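Local coordinates for protein Xaa-Pro dipeptidase (Mycobacterium tuberculosis, PDB 5E2C) that probably acts as a metal-dependent aminopeptidase of the Xaa-Pro dipeptidase family, represented here by its N-terminal domain alone, without the metallopeptidase domain, at residues 20-25 and 39-44; 85-90 and 113-118; 91-96 and 117-122. All coordinates share one frame; numbering follows the deposited sequence.

Interaction 1: 20-25 and 39-44; sequences MLISDL and GALLVF
Ile22 lays its CD1 methyl against Val43 CG2 at 3.6 Å, the closest touch between side chains of the two strands. The same methyl sits 3.4 Å from Leu41 O and also reaches Leu41 CD2, so one branch spans two residues of the facing strand. With CG1 beside the backbone N (chi1 -57°) and a strained second torsion of 98°, CD1 is brought between Leu41 and Val43. Four backbone bonds hold this packed end together: Met20 and Val43 exchange both N-H...O bonds, and Ile22 and Leu41 do likewise, the straightest running from Ile22 N to Leu41 O (2.7 Å, 176° at the hydrogen). Leu21 and Leu42 form the non-hydrogen-bonded pair between them; on their face Leu21 CD1 meets Ala40 CB, while Leu42 CD1 rests 3.6 Å from Met20 O. This is an antiparallel pairing of central strands in the mixed sheet of the creatinase/prolidase N-terminal domain, with helices on both faces: helices 3-14 and 25-32 pack on the side of Met20, Ile22, Leu41 and Val43, helix 77-87 on that of Leu21, Ala40 and Leu42. Past Ile22 the direct backbone bonds stop, and a water spans the gap, lying 2.9 Å from Ser23 O and 2.7 Å from Gly39 O. Here Asp24 N-caps helix 25-32, OD1 accepting from Ile26 N, while OD2 bonds to His98 NE2, and partly exposed Leu25 reaches back until CD2 lies 3.5 Å from Gly39 O.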
loop_
_atom_site.group_PDB
_atom_site.type_symbol
_atom_site.label_atom_id
_atom_site.label_comp_id
_atom_site.label_asym_id
_atom_site.label_seq_id
_atom_site.Cartn_x
_atom_site.Cartn_y
_atom_site.Cartn_z
HETATM N N MSE A 20 8.643 -14.719 6.900
HETATM C CA MSE A 20 8.177 -13.763 5.934
HETATM C C MSE A 20 6.709 -13.959 5.690
HETATM O O MSE A 20 6.221 -15.094 5.531
HETATM C CB MSE A 20 8.921 -13.992 4.637
HETATM C CG MSE A 20 8.347 -13.052 3.618
HETATM SE SE MSE A 20 9.742 -12.563 2.391
HETATM C CE MSE A 20 8.716 -11.170 1.438
ATOM N N LEU A 21 6.010 -12.838 5.651
ATOM C CA LEU A 21 4.617 -12.778 5.222
ATOM C C LEU A 21 4.592 -12.416 3.747
ATOM O O LEU A 21 5.115 -11.371 3.334
ATOM C CB LEU A 21 3.869 -11.700 6.001
ATOM C CG LEU A 21 2.421 -11.463 5.568
ATOM C CD1 LEU A 21 1.591 -12.729 5.780
ATOM C CD2 LEU A 21 1.863 -10.285 6.352
ATOM N N ILE A 22 4.007 -13.287 2.945
ATOM C CA ILE A 22 3.847 -13.022 1.518
ATOM C C ILE A 22 2.405 -12.578 1.234
ATOM O O ILE A 22 1.444 -13.296 1.540
ATOM C CB ILE A 22 4.218 -14.256 0.682
ATOM C CG1 ILE A 22 5.656 -14.677 1.002
ATOM C CG2 ILE A 22 4.098 -13.966 -0.811
ATOM C CD1 ILE A 22 5.735 -15.786 1.987
ATOM N N SER A 23 2.277 -11.382 0.657
ATOM C CA SER A 23 0.982 -10.734 0.410
ATOM C C SER A 23 0.666 -10.523 -1.093
ATOM O O SER A 23 -0.505 -10.314 -1.458
ATOM C CB SER A 23 0.934 -9.372 1.111
ATOM O OG SER A 23 1.127 -9.485 2.522
ATOM N N ASP A 24 1.700 -10.505 -1.930
ATOM C CA ASP A 24 1.554 -10.329 -3.390
ATOM C C ASP A 24 1.026 -11.654 -3.927
ATOM O O ASP A 24 1.646 -12.690 -3.735
ATOM C CB ASP A 24 2.927 -9.943 -3.990
ATOM C CG ASP A 24 2.892 -9.695 -5.502
ATOM O OD1 ASP A 24 2.127 -10.362 -6.216
ATOM O OD2 ASP A 24 3.660 -8.844 -5.993
ATOM N N LEU A 25 -0.133 -11.628 -4.570
ATOM C CA LEU A 25 -0.767 -12.850 -5.040
ATOM C C LEU A 25 0.062 -13.635 -6.071
ATOM O O LEU A 25 0.009 -14.862 -6.086
ATOM C CB LEU A 25 -2.163 -12.558 -5.574
ATOM C CG LEU A 25 -3.133 -12.006 -4.527
ATOM C CD1 LEU A 25 -4.465 -11.730 -5.200
ATOM C CD2 LEU A 25 -3.295 -12.947 -3.337
ATOM N N GLY A 39 -5.506 -13.998 -0.476
ATOM C CA GLY A 39 -4.670 -15.003 0.137
ATOM C C GLY A 39 -3.379 -14.406 0.632
ATOM O O GLY A 39 -2.915 -13.391 0.117
ATOM N N ALA A 40 -2.804 -15.045 1.643
ATOM C CA ALA A 40 -1.504 -14.661 2.148
ATOM C C ALA A 40 -0.833 -15.922 2.668
ATOM O O ALA A 40 -1.485 -16.920 2.963
ATOM C CB ALA A 40 -1.640 -13.615 3.247
ATOM N N LEU A 41 0.483 -15.877 2.757
ATOM C CA LEU A 41 1.264 -17.052 3.103
ATOM C C LEU A 41 2.327 -16.642 4.117
ATOM O O LEU A 41 2.965 -15.593 3.961
ATOM C CB LEU A 41 1.928 -17.615 1.844
ATOM C CG LEU A 41 2.695 -18.916 2.006
ATOM C CD1 LEU A 41 1.705 -20.047 2.243
ATOM C CD2 LEU A 41 3.537 -19.173 0.774
ATOM N N LEU A 42 2.471 -17.436 5.174
ATOM C CA LEU A 42 3.544 -17.238 6.171
ATOM C C LEU A 42 4.592 -18.348 5.998
ATOM O O LEU A 42 4.260 -19.526 6.069
ATOM C CB LEU A 42 2.945 -17.273 7.577
ATOM C CG LEU A 42 3.888 -17.149 8.773
ATOM C CD1 LEU A 42 4.667 -15.838 8.702
ATOM C CD2 LEU A 42 3.119 -17.274 10.086
ATOM N N VAL A 43 5.845 -17.981 5.746
ATOM C CA VAL A 43 6.911 -18.964 5.613
ATOM C C VAL A 43 7.962 -18.684 6.674
ATOM O O VAL A 43 8.407 -17.533 6.798
ATOM C CB VAL A 43 7.566 -18.891 4.219
ATOM C CG1 VAL A 43 8.694 -19.897 4.097
ATOM C CG2 VAL A 43 6.521 -19.150 3.153
ATOM N N PHE A 44 8.348 -19.731 7.420
ATOM C CA PHE A 44 9.360 -19.614 8.481
ATOM C C PHE A 44 10.756 -19.910 7.963
ATOM O O PHE A 44 10.923 -20.688 7.033
ATOM C CB PHE A 44 9.061 -20.562 9.636
ATOM C CG PHE A 44 7.735 -20.315 10.320
ATOM C CD1 PHE A 44 6.587 -20.952 9.880
ATOM C CD2 PHE A 44 7.637 -19.447 11.414
ATOM C CE1 PHE A 44 5.372 -20.742 10.512
ATOM C CE2 PHE A 44 6.414 -19.229 12.041
ATOM C CZ PHE A 44 5.282 -19.876 11.589
HETATM O O HOH W 1 -2.548 -10.789 0.552
#

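Interaction 2: 85-90 and 113-118; sequences AGEAGV and EGKNTE
Gly86, in the last turn of helix 77-87, meets the loop 113-118 through its bare CA, which lies 3.5 Å from Thr117 OG1. Having no side chain, Gly86 lets the loop come close, with Lys115 CG packed near its CA. The aliphatic part of Lys115 passes over the same residue, its CD and CE each 4.0 Å from Gly86 O. A water also bonds to Gly86 O and bridges it to Thr117 OG1. Bends at chi2 and chi4 lead the Lys115 chain along the helix end, toward Glu87. There the opposite charges remain apart, Lys115 NZ standing 5.1 Å from Glu87 OE2, which permits a weak attraction at most. Ala88 leaves the helical conformation, and Gly89, with positive phi, is the C-prime residue of a Schellman motif: Val90 N returns to Ala85 O and Gly89 N to Gly86 O. Asn116, the central residue of an inverse gamma turn, is joined through its O and a second water to Gly89 O, the latter bond being weak. Val90 then supplies the direct link. Its carbonyl O accepts the hydroxyl hydrogen of Thr117 OG1 at 2.7 Å, with the donor nearly in line with the C=O bond (160°). Thr117 places OG1 beside its own backbone N (chi1 -60°), while its CG2 methyl also lies 3.3 Å from Val90 O. The Thr117 hydroxyl thus donates to a carbonyl and accepts from a water, joining the capped helix end to the entry of strand 118-121 through one side chain; the lysine contributes mainly hydrocarbon packing, and its ammonium is held by no salt bridge across this contact.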
loop_
_atom_site.group_PDB
_atom_site.type_symbol
_atom_site.label_atom_id
_atom_site.label_comp_id
_atom_site.label_asym_id
_atom_site.label_seq_id
_atom_site.Cartn_x
_atom_site.Cartn_y
_atom_site.Cartn_z
ATOM N N ALA A 85 2.564 -15.324 13.495
ATOM C CA ALA A 85 4.009 -15.142 13.577
ATOM C C ALA A 85 4.402 -14.672 14.981
ATOM O O ALA A 85 5.356 -15.183 15.561
ATOM C CB ALA A 85 4.500 -14.155 12.520
ATOM N N GLY A 86 3.643 -13.740 15.551
ATOM C CA GLY A 86 3.961 -13.217 16.889
ATOM C C GLY A 86 3.836 -14.294 17.961
ATOM O O GLY A 86 4.687 -14.411 18.853
ATOM N N GLU A 87 2.785 -15.100 17.841
ATOM C CA GLU A 87 2.529 -16.229 18.751
ATOM C C GLU A 87 3.584 -17.322 18.608
ATOM O O GLU A 87 3.877 -18.010 19.573
ATOM C CB GLU A 87 1.160 -16.833 18.469
ATOM C CG GLU A 87 0.002 -15.947 18.893
ATOM C CD GLU A 87 -1.329 -16.381 18.317
ATOM O OE1 GLU A 87 -1.384 -17.380 17.555
ATOM O OE2 GLU A 87 -2.334 -15.708 18.629
ATOM N N ALA A 88 4.153 -17.477 17.410
ATOM C CA ALA A 88 5.260 -18.410 17.170
ATOM C C ALA A 88 6.650 -17.869 17.571
ATOM O O ALA A 88 7.646 -18.508 17.289
ATOM C CB ALA A 88 5.274 -18.821 15.702
ATOM N N GLY A 89 6.722 -16.693 18.188
ATOM C CA GLY A 89 7.992 -16.139 18.667
ATOM C C GLY A 89 8.944 -15.624 17.600
ATOM O O GLY A 89 10.141 -15.508 17.822
ATOM N N VAL A 90 8.404 -15.262 16.446
ATOM C CA VAL A 90 9.205 -14.735 15.349
ATOM C C VAL A 90 9.782 -13.372 15.728
ATOM O O VAL A 90 9.043 -12.472 16.053
ATOM C CB VAL A 90 8.311 -14.646 14.085
ATOM C CG1 VAL A 90 8.950 -13.815 12.985
ATOM C CG2 VAL A 90 8.026 -16.043 13.589
ATOM N N GLU A 113 0.910 -6.454 18.818
ATOM C CA GLU A 113 1.092 -5.647 20.027
ATOM C C GLU A 113 1.413 -6.539 21.235
ATOM O O GLU A 113 0.734 -7.543 21.491
ATOM C CB GLU A 113 -0.126 -4.779 20.312
ATOM C CG GLU A 113 0.104 -3.772 21.440
ATOM C CD GLU A 113 -1.040 -2.778 21.581
ATOM O OE1 GLU A 113 -2.192 -3.196 21.410
ATOM O OE2 GLU A 113 -0.783 -1.582 21.870
ATOM N N GLY A 114 2.468 -6.175 21.957
ATOM C CA GLY A 114 2.884 -6.924 23.139
ATOM C C GLY A 114 3.740 -8.134 22.820
ATOM O O GLY A 114 4.077 -8.899 23.714
ATOM N N LYS A 115 4.077 -8.318 21.545
ATOM C CA LYS A 115 4.967 -9.392 21.120
ATOM C C LYS A 115 6.251 -8.725 20.700
ATOM O O LYS A 115 6.248 -7.566 20.285
ATOM C CB LYS A 115 4.398 -10.152 19.919
ATOM C CG LYS A 115 3.037 -10.785 20.136
ATOM C CD LYS A 115 3.054 -11.737 21.321
ATOM C CE LYS A 115 1.934 -12.760 21.246
ATOM N NZ LYS A 115 0.629 -12.158 20.856
ATOM N N ASN A 116 7.356 -9.444 20.787
ATOM C CA ASN A 116 8.625 -8.860 20.385
ATOM C C ASN A 116 8.927 -9.320 18.969
ATOM O O ASN A 116 9.867 -10.073 18.710
ATOM C CB ASN A 116 9.710 -9.200 21.402
ATOM C CG ASN A 116 9.454 -8.525 22.751
ATOM O OD1 ASN A 116 9.402 -7.294 22.840
ATOM N ND2 ASN A 116 9.266 -9.325 23.797
ATOM N N THR A 117 8.061 -8.888 18.064
ATOM C CA THR A 117 8.189 -9.175 16.635
ATOM C C THR A 117 8.281 -7.848 15.917
ATOM O O THR A 117 7.387 -7.015 16.066
ATOM C CB THR A 117 6.954 -9.922 16.101
ATOM O OG1 THR A 117 6.792 -11.160 16.806
ATOM C CG2 THR A 117 7.100 -10.202 14.600
ATOM N N GLU A 118 9.354 -7.645 15.155
ATOM C CA GLU A 118 9.540 -6.437 14.358
ATOM C C GLU A 118 9.138 -6.734 12.906
ATOM O O GLU A 118 9.547 -7.752 12.336
ATOM C CB GLU A 118 11.011 -5.996 14.384
ATOM C CG GLU A 118 11.319 -4.732 13.569
ATOM C CD GLU A 118 12.813 -4.484 13.337
ATOM O OE1 GLU A 118 13.654 -5.220 13.886
ATOM O OE2 GLU A 118 13.159 -3.545 12.580
HETATM O O HOH W 2 6.919 -12.805 19.241
HETATM O O HOH W 3 10.798 -12.663 19.410
#

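Interaction 3: 91-96 and 117-122; sequences GKLGFE and TELVRA
Strands 92-95 and 118-121 run parallel with a 39° twist, tied by a ladder of five backbone hydrogen bonds that starts with Glu118 N to Gly91 O (2.8 Å) and ends with Ala122 N to Phe95 O (2.8 Å). Phe95 packs across the contact with its ring. Its CG stands between the backbone N and the carbonyl carbon (chi1 72°), which swings the ring across to the other strand: CD1 comes 3.4 Å from Val120 O, the edge faces Leu119 C and Val120 N in the ring plane, and Arg121 CA lies over one face. Leu119 CB touches CD1 of that ring at 3.9 Å, while Arg121 CG reaches its CZ. Leu93 and Leu119 run side by side on this face, joined CD2 to CD2 at 3.8 Å. On the other face Lys92 and Glu118 are extended alongside each other; Lys92 CE lies 3.7 Å from Glu118 OE1, but NZ is 4.5 Å from it, too far for a salt bridge. Ala122 CB packs directly on Gly94 CA, 3.8 Å away, which the missing side chain of the glycine allows. The guanidinium of Arg121 leaves the contact to form a salt bridge with Asp106 of the second subunit, whose Val102 also packs on Phe95. The pair forms a beta-alpha-beta crossover through helix 102-111, whose Leu105 packs on Phe95 and Leu119; helix 77-87 lies against Leu93, and strand 19-22 borders strand 92-95 on the side away from strand 118-121.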
loop_
_atom_site.group_PDB
_atom_site.type_symbol
_atom_site.label_atom_id
_atom_site.label_comp_id
_atom_site.label_asym_id
_atom_site.label_seq_id
_atom_site.Cartn_x
_atom_site.Cartn_y
_atom_site.Cartn_z
ATOM N N GLY A 91 11.105 -13.224 15.698
ATOM C CA GLY A 91 11.743 -11.951 16.061
ATOM C C GLY A 91 11.619 -10.880 14.993
ATOM O O GLY A 91 11.247 -9.738 15.276
ATOM N N LYS A 92 11.956 -11.262 13.764
ATOM C CA LYS A 92 11.876 -10.372 12.623
ATOM C C LYS A 92 11.012 -11.004 11.528
ATOM O O LYS A 92 11.331 -12.080 11.006
ATOM C CB LYS A 92 13.269 -10.033 12.119
ATOM C CG LYS A 92 14.093 -9.280 13.159
ATOM C CD LYS A 92 15.362 -8.734 12.544
ATOM C CE LYS A 92 16.136 -7.888 13.551
ATOM N NZ LYS A 92 17.435 -7.451 12.967
ATOM N N LEU A 93 9.919 -10.322 11.201
ATOM C CA LEU A 93 8.937 -10.803 10.209
ATOM C C LEU A 93 9.027 -9.895 8.988
ATOM O O LEU A 93 8.729 -8.695 9.071
ATOM C CB LEU A 93 7.524 -10.715 10.789
ATOM C CG LEU A 93 6.391 -11.111 9.821
ATOM C CD1 LEU A 93 6.561 -12.531 9.342
ATOM C CD2 LEU A 93 5.033 -10.929 10.470
ATOM N N GLY A 94 9.453 -10.456 7.862
ATOM C CA GLY A 94 9.481 -9.716 6.622
ATOM C C GLY A 94 8.072 -9.530 6.097
ATOM O O GLY A 94 7.211 -10.371 6.326
ATOM N N PHE A 95 7.834 -8.412 5.423
ATOM C CA PHE A 95 6.558 -8.189 4.724
ATOM C C PHE A 95 6.829 -7.477 3.422
ATOM O O PHE A 95 7.903 -6.888 3.215
ATOM C CB PHE A 95 5.575 -7.394 5.592
ATOM C CG PHE A 95 5.945 -5.942 5.751
ATOM C CD1 PHE A 95 6.828 -5.546 6.751
ATOM C CD2 PHE A 95 5.407 -4.974 4.921
ATOM C CE1 PHE A 95 7.184 -4.208 6.897
ATOM C CE2 PHE A 95 5.754 -3.639 5.073
ATOM C CZ PHE A 95 6.648 -3.259 6.050
ATOM N N GLU A 96 5.845 -7.521 2.530
ATOM C CA GLU A 96 6.030 -6.965 1.202
ATOM C C GLU A 96 5.504 -5.534 1.136
ATOM O O GLU A 96 4.327 -5.269 0.889
ATOM C CB GLU A 96 5.405 -7.879 0.156
ATOM C CG GLU A 96 6.097 -9.220 0.095
ATOM C CD GLU A 96 5.509 -10.152 -0.942
ATOM O OE1 GLU A 96 4.293 -10.413 -0.862
ATOM O OE2 GLU A 96 6.275 -10.643 -1.808
ATOM N N THR A 117 8.061 -8.888 18.064
ATOM C CA THR A 117 8.189 -9.175 16.635
ATOM C C THR A 117 8.281 -7.848 15.917
ATOM O O THR A 117 7.387 -7.015 16.066
ATOM C CB THR A 117 6.954 -9.922 16.101
ATOM O OG1 THR A 117 6.792 -11.160 16.806
ATOM C CG2 THR A 117 7.100 -10.202 14.600
ATOM N N GLU A 118 9.354 -7.645 15.155
ATOM C CA GLU A 118 9.540 -6.437 14.358
ATOM C C GLU A 118 9.138 -6.734 12.906
ATOM O O GLU A 118 9.547 -7.752 12.336
ATOM C CB GLU A 118 11.011 -5.996 14.384
ATOM C CG GLU A 118 11.319 -4.732 13.569
ATOM C CD GLU A 118 12.813 -4.484 13.337
ATOM O OE1 GLU A 118 13.654 -5.220 13.886
ATOM O OE2 GLU A 118 13.159 -3.545 12.580
ATOM N N LEU A 119 8.365 -5.834 12.311
ATOM C CA LEU A 119 8.003 -5.938 10.901
ATOM C C LEU A 119 9.099 -5.296 10.075
ATOM O O LEU A 119 9.428 -4.124 10.281
ATOM C CB LEU A 119 6.675 -5.239 10.638
ATOM C CG LEU A 119 5.476 -6.026 11.188
ATOM C CD1 LEU A 119 4.302 -5.102 11.474
ATOM C CD2 LEU A 119 5.092 -7.134 10.211
ATOM N N VAL A 120 9.656 -6.053 9.139
ATOM C CA VAL A 120 10.787 -5.594 8.347
ATOM C C VAL A 120 10.467 -5.612 6.857
ATOM O O VAL A 120 10.033 -6.634 6.319
ATOM C CB VAL A 120 12.007 -6.484 8.610
ATOM C CG1 VAL A 120 13.205 -6.047 7.761
ATOM C CG2 VAL A 120 12.354 -6.479 10.100
ATOM N N ARG A 121 10.687 -4.487 6.186
ATOM C CA ARG A 121 10.496 -4.434 4.738
ATOM C C ARG A 121 11.343 -5.510 4.042
ATOM O O ARG A 121 12.568 -5.618 4.260
ATOM C CB ARG A 121 10.841 -3.050 4.192
ATOM C CG ARG A 121 9.954 -1.922 4.706
ATOM C CD ARG A 121 10.659 -0.585 4.489
ATOM N NE ARG A 121 9.799 0.543 4.807
ATOM C CZ ARG A 121 9.464 0.933 6.036
ATOM N NH1 ARG A 121 9.927 0.297 7.115
ATOM N NH2 ARG A 121 8.658 1.981 6.189
ATOM N N ALA A 122 10.689 -6.310 3.204
ATOM C CA ALA A 122 11.330 -7.437 2.541
ATOM C C ALA A 122 10.866 -7.653 1.097
ATOM O O ALA A 122 10.965 -8.772 0.577
ATOM C CB ALA A 122 11.106 -8.711 3.347
#

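The three contacts follow the chain in a simple order: interaction 1 closes before the others open, and interactions 2 and 3 end on the same stretch, sharing Thr117 and Glu118. Interactions 1 and 3 lie in one mixed sheet, their centres about 11 Å apart, where strands 19-22 and 92-95 are neighbours; Glu96 bonds to the backbone N of both Ser23 and Asp24. Interaction 2 lies where strands 92-95 and 118-121 begin, its centre about 16 Å from that of interaction 1 and about 10 Å from that of interaction 3, with Phe44 packing on Ala88 and Val90. Together they join the sheet's centre to its 118-121 edge, where the second subunit meets this N-terminal domain.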